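Side-chain contacts in excinuclease ABC, subunit A. (Deinococcus radiodurans, PDB 2VF7), which binds DNA, adenine nucleotide and zinc and, as an ABC-type ATPase of the UvrA family, probably serves in recognising damaged DNA for excision repair: residues A[63-66]-A[67-71]; A[210-213]-A[214-217]; A[620-624]-A[625-629]; A[699-702]-A[703-706]. The protein carries 1 engineered substitution. All coordinates share one frame; numbering follows the deposited sequence.

Contact 1: residues A[63-66]-A[67-71]; sequences RRYL and ESVSP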
loop_
_atom_site.group_PDB
_atom_site.type_symbol
_atom_site.label_atom_id
_atom_site.label_comp_id
_atom_site.label_asym_id
_atom_site.label_seq_id
_atom_site.Cartn_x
_atom_site.Cartn_y
_atom_site.Cartn_z
ATOM N N ARG A 63 -12.504 -3.360 -0.566
ATOM C CA ARG A 63 -12.007 -4.048 -1.753
ATOM C C ARG A 63 -12.194 -3.224 -3.039
ATOM O O ARG A 63 -11.282 -3.126 -3.842
ATOM C CB ARG A 63 -12.729 -5.393 -1.885
ATOM C CG ARG A 63 -12.335 -6.232 -3.087
ATOM C CD ARG A 63 -13.496 -7.129 -3.464
ATOM N NE ARG A 63 -13.391 -7.606 -4.835
ATOM C CZ ARG A 63 -14.227 -7.278 -5.819
ATOM N NH1 ARG A 63 -15.263 -6.464 -5.597
ATOM N NH2 ARG A 63 -14.031 -7.780 -7.035
ATOM N N ARG A 64 -13.381 -2.660 -3.227
ATOM C CA ARG A 64 -13.728 -1.903 -4.436
ATOM C C ARG A 64 -12.887 -0.645 -4.587
ATOM O O ARG A 64 -12.334 -0.380 -5.657
ATOM C CB ARG A 64 -15.202 -1.497 -4.411
ATOM C CG ARG A 64 -16.157 -2.640 -4.597
ATOM C CD ARG A 64 -17.583 -2.147 -4.596
ATOM N NE ARG A 64 -18.498 -3.232 -4.910
ATOM C CZ ARG A 64 -19.816 -3.136 -4.805
ATOM N NH1 ARG A 64 -20.368 -1.992 -4.404
ATOM N NH2 ARG A 64 -20.584 -4.179 -5.105
ATOM N N TYR A 65 -12.811 0.123 -3.503
ATOM C CA TYR A 65 -12.040 1.354 -3.489
ATOM C C TYR A 65 -10.576 1.105 -3.828
ATOM O O TYR A 65 -10.045 1.718 -4.768
ATOM C CB TYR A 65 -12.215 2.119 -2.158
ATOM C CG TYR A 65 -11.615 3.511 -2.188
ATOM C CD1 TYR A 65 -12.259 4.567 -2.847
ATOM C CD2 TYR A 65 -10.380 3.766 -1.590
ATOM C CE1 TYR A 65 -11.689 5.839 -2.891
ATOM C CE2 TYR A 65 -9.801 5.031 -1.637
ATOM C CZ TYR A 65 -10.463 6.057 -2.281
ATOM O OH TYR A 65 -9.876 7.301 -2.294
ATOM N N LEU A 66 -9.934 0.190 -3.100
ATOM C CA LEU A 66 -8.491 -0.045 -3.269
ATOM C C LEU A 66 -8.104 -0.616 -4.626
ATOM O O LEU A 66 -6.995 -0.400 -5.087
ATOM C CB LEU A 66 -7.927 -0.911 -2.140
ATOM C CG LEU A 66 -7.940 -0.320 -0.728
ATOM C CD1 LEU A 66 -7.904 -1.447 0.311
ATOM C CD2 LEU A 66 -6.798 0.674 -0.501
ATOM N N GLU A 67 -9.016 -1.345 -5.258
ATOM C CA GLU A 67 -8.794 -1.867 -6.606
ATOM C C GLU A 67 -8.964 -0.789 -7.681
ATOM O O GLU A 67 -8.513 -0.940 -8.813
ATOM C CB GLU A 67 -9.762 -2.998 -6.891
ATOM C CG GLU A 67 -9.521 -4.276 -6.112
ATOM C CD GLU A 67 -10.311 -5.438 -6.688
ATOM O OE1 GLU A 67 -10.859 -5.298 -7.813
ATOM O OE2 GLU A 67 -10.384 -6.493 -6.022
ATOM N N SER A 68 -9.636 0.289 -7.325
ATOM C CA SER A 68 -9.777 1.420 -8.206
ATOM C C SER A 68 -8.611 2.376 -8.065
ATOM O O SER A 68 -8.191 2.967 -9.060
ATOM C CB SER A 68 -11.078 2.142 -7.918
ATOM O OG SER A 68 -12.163 1.348 -8.336
ATOM N N VAL A 69 -8.083 2.540 -6.851
ATOM C CA VAL A 69 -6.917 3.413 -6.663
ATOM C C VAL A 69 -5.600 2.722 -7.043
ATOM O O VAL A 69 -4.678 3.375 -7.554
ATOM C CB VAL A 69 -6.849 4.087 -5.259
ATOM C CG1 VAL A 69 -8.134 4.846 -4.969
ATOM C CG2 VAL A 69 -6.562 3.091 -4.164
ATOM N N SER A 70 -5.526 1.413 -6.799
ATOM C CA SER A 70 -4.393 0.582 -7.207
ATOM C C SER A 70 -4.852 -0.532 -8.151
ATOM O O SER A 70 -4.979 -1.681 -7.728
ATOM C CB SER A 70 -3.693 -0.015 -5.985
ATOM O OG SER A 70 -2.540 0.728 -5.639
ATOM N N PRO A 71 -5.135 -0.195 -9.430
ATOM C CA PRO A 71 -5.533 -1.245 -10.374
ATOM C C PRO A 71 -4.444 -2.305 -10.616
ATOM O O PRO A 71 -3.275 -1.961 -10.824
ATOM C CB PRO A 71 -5.867 -0.471 -11.659
ATOM C CG PRO A 71 -5.215 0.844 -11.509
ATOM C CD PRO A 71 -5.147 1.143 -10.055
#
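Tyr65 meets Val69, and Arg63 meets Glu67, as i to i+4 pairs in the last turns of helix 49-69, the helix that starts in the first P-loop with Lys49 and Ser50. Main-chain bonds give the frame. Glu67 N donates to Arg63 O, while Tyr65 O takes two donors, Val69 N at 3.0 Å and Ser68 N at 3.0 Å. Ser70 is the first residue to leave helical torsions, yet its N still reaches Leu66 O at 2.9 Å. Ser68 OG adds a side-chain bond back to Arg64 O at 3.2 Å. The ionic pair is looser: Arg63 NE and Glu67 OE2 are 3.4 Å apart, but Glu67 OE2 sits off to one side of the guanidinium plane, with no N-H aimed at it, and the two planes stand 72° apart. Arg63 gets there by an extended chain with CG anti to the backbone N (chi1 179°). Cutting Arg63 back to alanine would probably leave the Glu67 carboxylate with little more than its weak, long ion pair to Arg75, and would uncover Phe77 and Val82. The apolar pair is a CH-pi contact. Tyr65, whose ring also meets Tyr65 of the second subunit, offers one face to Val69 CG1, which lies 4.0 Å from the ring centroid and touches Tyr65 CE2 at 3.7 Å.

Contact 2: residues A[210-213]-A[214-217]; sequences ELPE and ETRH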
loop_
_atom_site.group_PDB
_atom_site.type_symbol
_atom_site.label_atom_id
_atom_site.label_comp_id
_atom_site.label_asym_id
_atom_site.label_seq_id
_atom_site.Cartn_x
_atom_site.Cartn_y
_atom_site.Cartn_z
ATOM N N GLU A 210 40.405 -19.457 29.533
ATOM C CA GLU A 210 41.757 -19.909 29.193
ATOM C C GLU A 210 42.273 -19.277 27.912
ATOM O O GLU A 210 43.459 -19.385 27.596
ATOM C CB GLU A 210 41.808 -21.445 29.069
ATOM C CG GLU A 210 41.430 -22.236 30.342
ATOM C CD GLU A 210 42.065 -21.668 31.603
ATOM O OE1 GLU A 210 41.337 -21.361 32.564
ATOM O OE2 GLU A 210 43.294 -21.507 31.644
ATOM N N LEU A 211 41.393 -18.622 27.165
ATOM C CA LEU A 211 41.809 -17.941 25.931
ATOM C C LEU A 211 42.467 -16.618 26.303
ATOM O O LEU A 211 42.110 -16.029 27.327
ATOM C CB LEU A 211 40.605 -17.716 25.001
ATOM C CG LEU A 211 39.904 -18.943 24.374
ATOM C CD1 LEU A 211 38.694 -18.521 23.573
ATOM C CD2 LEU A 211 40.838 -19.722 23.472
ATOM N N PRO A 212 43.430 -16.145 25.483
ATOM C CA PRO A 212 44.069 -14.861 25.767
ATOM C C PRO A 212 43.021 -13.763 25.867
ATOM O O PRO A 212 41.992 -13.833 25.189
ATOM C CB PRO A 212 44.944 -14.620 24.530
ATOM C CG PRO A 212 45.184 -15.918 23.965
ATOM C CD PRO A 212 43.962 -16.749 24.245
ATOM N N GLU A 213 43.274 -12.772 26.718
ATOM C CA GLU A 213 42.403 -11.595 26.817
ATOM C C GLU A 213 42.184 -10.877 25.471
ATOM O O GLU A 213 41.108 -10.365 25.211
ATOM C CB GLU A 213 42.963 -10.603 27.835
ATOM C CG GLU A 213 42.563 -9.150 27.597
ATOM C CD GLU A 213 41.356 -8.713 28.411
ATOM O OE1 GLU A 213 40.302 -8.416 27.799
ATOM O OE2 GLU A 213 41.467 -8.666 29.664
ATOM N N GLU A 214 43.231 -10.822 24.661
ATOM C CA GLU A 214 43.234 -10.221 23.332
ATOM C C GLU A 214 42.175 -10.850 22.420
ATOM O O GLU A 214 41.361 -10.139 21.820
ATOM C CB GLU A 214 44.610 -10.468 22.728
ATOM C CG GLU A 214 45.151 -9.407 21.835
ATOM C CD GLU A 214 46.410 -9.891 21.136
ATOM O OE1 GLU A 214 47.531 -9.466 21.532
ATOM O OE2 GLU A 214 46.266 -10.740 20.215
ATOM N N THR A 215 42.210 -12.182 22.317
ATOM C CA THR A 215 41.203 -12.984 21.600
ATOM C C THR A 215 39.800 -12.814 22.213
ATOM O O THR A 215 38.823 -12.585 21.490
ATOM C CB THR A 215 41.597 -14.480 21.636
ATOM O OG1 THR A 215 42.908 -14.644 21.079
ATOM C CG2 THR A 215 40.627 -15.342 20.868
ATOM N N ARG A 216 39.695 -12.888 23.543
ATOM C CA ARG A 216 38.372 -12.758 24.165
ATOM C C ARG A 216 37.750 -11.395 23.855
ATOM O O ARG A 216 36.585 -11.319 23.484
ATOM C CB ARG A 216 38.385 -13.081 25.660
ATOM C CG ARG A 216 38.968 -14.485 25.929
ATOM C CD ARG A 216 38.886 -14.940 27.385
ATOM N NE ARG A 216 38.855 -13.801 28.273
ATOM C CZ ARG A 216 39.885 -13.368 28.971
ATOM N NH1 ARG A 216 41.047 -13.989 28.905
ATOM N NH2 ARG A 216 39.739 -12.309 29.733
ATOM N N HIS A 217 38.552 -10.341 23.942
ATOM C CA HIS A 217 38.108 -9.008 23.566
ATOM C C HIS A 217 37.634 -8.924 22.109
ATOM O O HIS A 217 36.533 -8.430 21.842
ATOM C CB HIS A 217 39.220 -7.991 23.816
ATOM C CG HIS A 217 38.727 -6.582 23.902
ATOM N ND1 HIS A 217 38.879 -5.676 22.874
ATOM C CD2 HIS A 217 38.070 -5.926 24.889
ATOM C CE1 HIS A 217 38.337 -4.523 23.224
ATOM N NE2 HIS A 217 37.842 -4.647 24.444
#
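Arg216 folds back from the first turn of helix 213-221 onto Leu211, in the loop ahead of it. CG lies anti to the carbonyl carbon, and a bend at chi3 (-26°) brings the guanidinium round so that Arg216 NH1 donates to Leu211 O at 2.8 Å. The bond is fairly straight (155°), and the oxygen sits at the guanidinium edge, in its plane. The aliphatic part of the arginine packs on the leucine, Arg216 CG to Leu211 CB at 3.7 Å, while Leu211 is buried against Ile176 and Val206. One face of the same guanidinium lies against the backbone of Glu213, with Arg216 CZ 3.8 Å from Glu213 CA. The Glu213 side chain crosses the arginine at about a right angle; Glu213 OE2 stays 4.0 Å from Arg216 NH2, too far for a salt bridge, and Glu213 has two modelled conformers, so little rests on this approach. Pro212, at the N-cap position, lays its ring across Thr215, with Pro212 CG 3.9 Å from Thr215 OG1. Pro212 O accepts from Arg216 N at 3.0 Å, as Glu213 O does from His217 N. Arg216 therefore serves Leu211 O by its side chain and Pro212 O by its amide. In this part of the UvrA DNA-binding region the guanidinium spends NH1 on a neutral carbonyl, which its charge would probably polarise, while Glu165 is a long, weak ionic partner of NE.

Contact 3: residues A[620-624]-A[625-629]; sequences PLAKK and RGYNA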
loop_
_atom_site.group_PDB
_atom_site.type_symbol
_atom_site.label_atom_id
_atom_site.label_comp_id
_atom_site.label_asym_id
_atom_site.label_seq_id
_atom_site.Cartn_x
_atom_site.Cartn_y
_atom_site.Cartn_z
ATOM N N PRO A 620 -7.811 -49.559 14.326
ATOM C CA PRO A 620 -7.236 -50.610 13.489
ATOM C C PRO A 620 -6.216 -50.154 12.438
ATOM O O PRO A 620 -5.223 -50.866 12.210
ATOM C CB PRO A 620 -8.461 -51.240 12.797
ATOM C CG PRO A 620 -9.666 -50.487 13.277
ATOM C CD PRO A 620 -9.269 -49.732 14.489
ATOM N N LEU A 621 -6.460 -49.013 11.792
ATOM C CA LEU A 621 -5.564 -48.535 10.725
ATOM C C LEU A 621 -4.328 -47.817 11.263
ATOM O O LEU A 621 -3.231 -47.970 10.714
ATOM C CB LEU A 621 -6.304 -47.672 9.693
ATOM C CG LEU A 621 -5.534 -47.132 8.483
ATOM C CD1 LEU A 621 -5.126 -48.217 7.456
ATOM C CD2 LEU A 621 -6.334 -46.016 7.814
ATOM N N ALA A 622 -4.511 -47.049 12.334
ATOM C CA ALA A 622 -3.407 -46.399 13.033
ATOM C C ALA A 622 -2.487 -47.445 13.641
ATOM O O ALA A 622 -1.273 -47.263 13.691
ATOM C CB ALA A 622 -3.929 -45.456 14.105
ATOM N N LYS A 623 -3.071 -48.553 14.087
ATOM C CA LYS A 623 -2.297 -49.646 14.665
ATOM C C LYS A 623 -1.427 -50.369 13.627
ATOM O O LYS A 623 -0.283 -50.708 13.922
ATOM C CB LYS A 623 -3.227 -50.607 15.399
ATOM C CG LYS A 623 -2.890 -50.791 16.881
ATOM C CD LYS A 623 -2.627 -49.455 17.573
ATOM C CE LYS A 623 -2.970 -49.507 19.062
ATOM N NZ LYS A 623 -2.164 -50.505 19.842
ATOM N N LYS A 624 -1.970 -50.569 12.421
ATOM C CA LYS A 624 -1.241 -51.147 11.279
ATOM C C LYS A 624 0.033 -50.383 10.933
ATOM O O LYS A 624 1.102 -50.982 10.748
ATOM C CB LYS A 624 -2.119 -51.162 10.025
ATOM C CG LYS A 624 -2.791 -52.468 9.695
ATOM C CD LYS A 624 -3.424 -52.393 8.304
ATOM C CE LYS A 624 -2.711 -53.308 7.299
ATOM N NZ LYS A 624 -1.487 -52.704 6.670
ATOM N N ARG A 625 -0.106 -49.069 10.770
ATOM C CA ARG A 625 1.032 -48.191 10.605
ATOM C C ARG A 625 1.579 -47.941 11.994
ATOM O O ARG A 625 0.874 -48.105 12.983
ATOM C CB ARG A 625 0.605 -46.872 9.991
ATOM C CG ARG A 625 0.070 -46.932 8.566
ATOM C CD ARG A 625 -1.434 -46.753 8.562
ATOM N NE ARG A 625 -1.923 -45.687 7.673
ATOM C CZ ARG A 625 -2.208 -45.838 6.381
ATOM N NH1 ARG A 625 -2.020 -47.012 5.775
ATOM N NH2 ARG A 625 -2.683 -44.819 5.688
ATOM N N GLY A 626 2.830 -47.535 12.100
ATOM C CA GLY A 626 3.376 -47.323 13.429
ATOM C C GLY A 626 3.063 -45.926 13.918
ATOM O O GLY A 626 3.995 -45.138 14.113
ATOM N N TYR A 627 1.767 -45.611 14.079
ATOM C CA TYR A 627 1.315 -44.265 14.521
ATOM C C TYR A 627 1.056 -44.272 16.021
ATOM O O TYR A 627 0.475 -45.236 16.563
ATOM C CB TYR A 627 -0.008 -43.812 13.875
ATOM C CG TYR A 627 -0.065 -43.566 12.376
ATOM C CD1 TYR A 627 1.076 -43.531 11.587
ATOM C CD2 TYR A 627 -1.298 -43.334 11.760
ATOM C CE1 TYR A 627 0.985 -43.297 10.209
ATOM C CE2 TYR A 627 -1.400 -43.104 10.398
ATOM C CZ TYR A 627 -0.262 -43.074 9.626
ATOM O OH TYR A 627 -0.371 -42.835 8.267
ATOM N N ASN A 628 1.502 -43.219 16.689
ATOM C CA ASN A 628 1.059 -42.954 18.036
ATOM C C ASN A 628 0.193 -41.697 18.001
ATOM O O ASN A 628 -0.057 -41.152 16.919
ATOM C CB ASN A 628 2.246 -42.827 18.994
ATOM C CG ASN A 628 3.150 -41.667 18.663
ATOM O OD1 ASN A 628 3.853 -41.675 17.646
ATOM N ND2 ASN A 628 3.150 -40.652 19.540
ATOM N N ALA A 629 -0.274 -41.264 19.174
ATOM C CA ALA A 629 -1.174 -40.125 19.304
ATOM C C ALA A 629 -0.513 -38.867 18.762
ATOM O O ALA A 629 -1.199 -37.927 18.356
ATOM C CB ALA A 629 -1.581 -39.937 20.762
#
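The hydroxyl of Tyr627, whose ring packs on Ala622, is gripped by two groups: Glu675 makes a hydrogen bond with it, and Arg625 NE donates weakly to Tyr627 OH at 3.3 Å. Lower on the ring, Tyr627 CD2 touches Ala622 CB at 4.1 Å. Arg625 N gives a long, weak but nearly straight bond to Leu621 O (3.3 Å, 175° at the hydrogen), with Arg625 CD close to the same oxygen. This closes the short helix 620-624, since Arg625 is the first residue to leave helical torsions. Bends at chi2 (106°) and chi3 turn the arginine back over the helix, and Leu621 CD1 comes to lie over one guanidinium face, 3.7 Å from Arg625 NH1. Tyr627 flanks the arginine as well, with Arg625 CB over one face of its ring. Beyond the turn, Glu678 forms a salt bridge with Arg625 NH2. With a leucine in place of Arg625, Glu678 would probably lose its ionic mate and Tyr627 OH its weak donor. The guanidinium thus joins apolar cover from Leu621 to ionic pairing with Glu678, and its charge probably favours the negative state of the two nearby glutamates.

Contact 4: residues A[699-702]-A[703-706]; sequences DFFA and DESA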
loop_
_atom_site.group_PDB
_atom_site.type_symbol
_atom_site.label_atom_id
_atom_site.label_comp_id
_atom_site.label_asym_id
_atom_site.label_seq_id
_atom_site.Cartn_x
_atom_site.Cartn_y
_atom_site.Cartn_z
ATOM N N ASP A 699 -22.857 -34.238 21.123
ATOM C CA ASP A 699 -23.467 -35.472 20.649
ATOM C C ASP A 699 -22.452 -36.603 20.469
ATOM O O ASP A 699 -22.616 -37.682 21.023
ATOM C CB ASP A 699 -24.136 -35.229 19.298
ATOM C CG ASP A 699 -25.450 -34.505 19.415
ATOM O OD1 ASP A 699 -26.475 -35.131 19.080
ATOM O OD2 ASP A 699 -25.471 -33.325 19.831
ATOM N N PHE A 700 -21.415 -36.343 19.686
ATOM C CA PHE A 700 -20.492 -37.365 19.212
ATOM C C PHE A 700 -19.650 -38.013 20.333
ATOM O O PHE A 700 -19.341 -39.208 20.279
ATOM C CB PHE A 700 -19.617 -36.762 18.099
ATOM C CG PHE A 700 -18.750 -37.758 17.383
ATOM C CD1 PHE A 700 -17.361 -37.771 17.592
ATOM C CD2 PHE A 700 -19.304 -38.676 16.495
ATOM C CE1 PHE A 700 -16.546 -38.699 16.939
ATOM C CE2 PHE A 700 -18.496 -39.584 15.838
ATOM C CZ PHE A 700 -17.115 -39.605 16.062
ATOM N N PHE A 701 -19.316 -37.225 21.352
ATOM C CA PHE A 701 -18.457 -37.660 22.458
ATOM C C PHE A 701 -19.196 -37.890 23.762
ATOM O O PHE A 701 -18.563 -37.919 24.819
ATOM C CB PHE A 701 -17.383 -36.622 22.735
ATOM C CG PHE A 701 -16.329 -36.548 21.682
ATOM C CD1 PHE A 701 -16.179 -35.394 20.919
ATOM C CD2 PHE A 701 -15.491 -37.632 21.445
ATOM C CE1 PHE A 701 -15.183 -35.320 19.935
ATOM C CE2 PHE A 701 -14.510 -37.579 20.471
ATOM C CZ PHE A 701 -14.352 -36.416 19.718
ATOM N N ALA A 702 -20.519 -38.034 23.684
ATOM C CA ALA A 702 -21.384 -38.276 24.835
ATOM C C ALA A 702 -20.853 -39.305 25.838
ATOM O O ALA A 702 -21.025 -39.142 27.042
ATOM C CB ALA A 702 -22.757 -38.697 24.357
ATOM N N ASP A 703 -20.221 -40.363 25.338
ATOM C CA ASP A 703 -19.767 -41.460 26.187
ATOM C C ASP A 703 -18.257 -41.473 26.467
ATOM O O ASP A 703 -17.739 -42.437 27.044
ATOM C CB ASP A 703 -20.239 -42.800 25.609
ATOM C CG ASP A 703 -21.707 -43.079 25.910
ATOM O OD1 ASP A 703 -22.427 -43.568 25.004
ATOM O OD2 ASP A 703 -22.142 -42.813 27.061
ATOM N N GLU A 704 -17.565 -40.407 26.064
ATOM C CA GLU A 704 -16.150 -40.198 26.411
ATOM C C GLU A 704 -16.132 -39.114 27.458
ATOM O O GLU A 704 -16.237 -37.930 27.145
ATOM C CB GLU A 704 -15.312 -39.759 25.215
ATOM C CG GLU A 704 -16.014 -39.858 23.883
ATOM C CD GLU A 704 -16.195 -41.270 23.431
ATOM O OE1 GLU A 704 -17.317 -41.634 23.041
ATOM O OE2 GLU A 704 -15.217 -42.025 23.481
ATOM N N SER A 705 -15.997 -39.542 28.699
ATOM C CA SER A 705 -16.355 -38.758 29.872
ATOM C C SER A 705 -15.652 -37.392 30.007
ATOM O O SER A 705 -16.308 -36.364 30.193
ATOM C CB SER A 705 -16.122 -39.627 31.102
ATOM O OG SER A 705 -16.493 -38.969 32.285
ATOM N N ALA A 706 -14.327 -37.390 29.903
ATOM C CA ALA A 706 -13.518 -36.196 30.121
ATOM C C ALA A 706 -13.665 -35.160 29.004
ATOM O O ALA A 706 -13.591 -33.954 29.254
ATOM C CB ALA A 706 -12.047 -36.588 30.306
HETATM O O HOH W 1 -20.407 -41.361 22.364
#
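Phe701 and Glu704 meet closely, with Glu704 CG set at the edge of the phenylalanine ring and only 3.3 Å from Phe701 CD2. The torsions of the glutamate account for this. Its chi1 of -10° nearly eclipses CG with the backbone N, an unfavourable value, and a bend at chi2 (-72°) turns the carboxylate back toward the preceding residues. The two side chains consequently cross at about a right angle. The different first torsions of Phe700 and Phe701 let the edge of the first ring meet the face of the second, with Phe700 CD1 over its centre. Beyond them Phe701 is buried against Leu615, Ile707 and Leu711. Glu704 OE1, placed by the bend in its chain, accepts from water 1 at 3.2 Å. The same water donates to Phe700 O (3.2 Å) and accepts from Asp703 N (3.1 Å), spanning the turn. Arg682 grips the same groups, with a salt bridge to Glu704 OE1, a hydrogen bond to Phe700 O and a cation-pi contact with the Phe700 ring. The backbone closes with Glu704 N to Phe701 O at 3.0 Å. That bond closes a type I beta turn from Phe701 to Glu704, a tight link between helix 694-700 and helix 705-716, with Glu704 at the N-cap position of the second.

Overall arrangement
From the N terminus, contact 1 comes at the end of helix 49-69, contact 2 at the start of helix 213-221, contact 3 at the end of helix 620-624 and contact 4 in the turn between helices 694-700 and 705-716. Each is made by consecutive residues, so none closes a long loop; the four run in series and neither nest nor cross. Contact 1 lies at the subunit interface, and contact 2 in the UvrA DNA-binding region, their centres 61 Å apart. Contacts 3 and 4 share the ABC transporter range and come nearest each other, with centres 22 Å and nearest atoms about 13 Å apart.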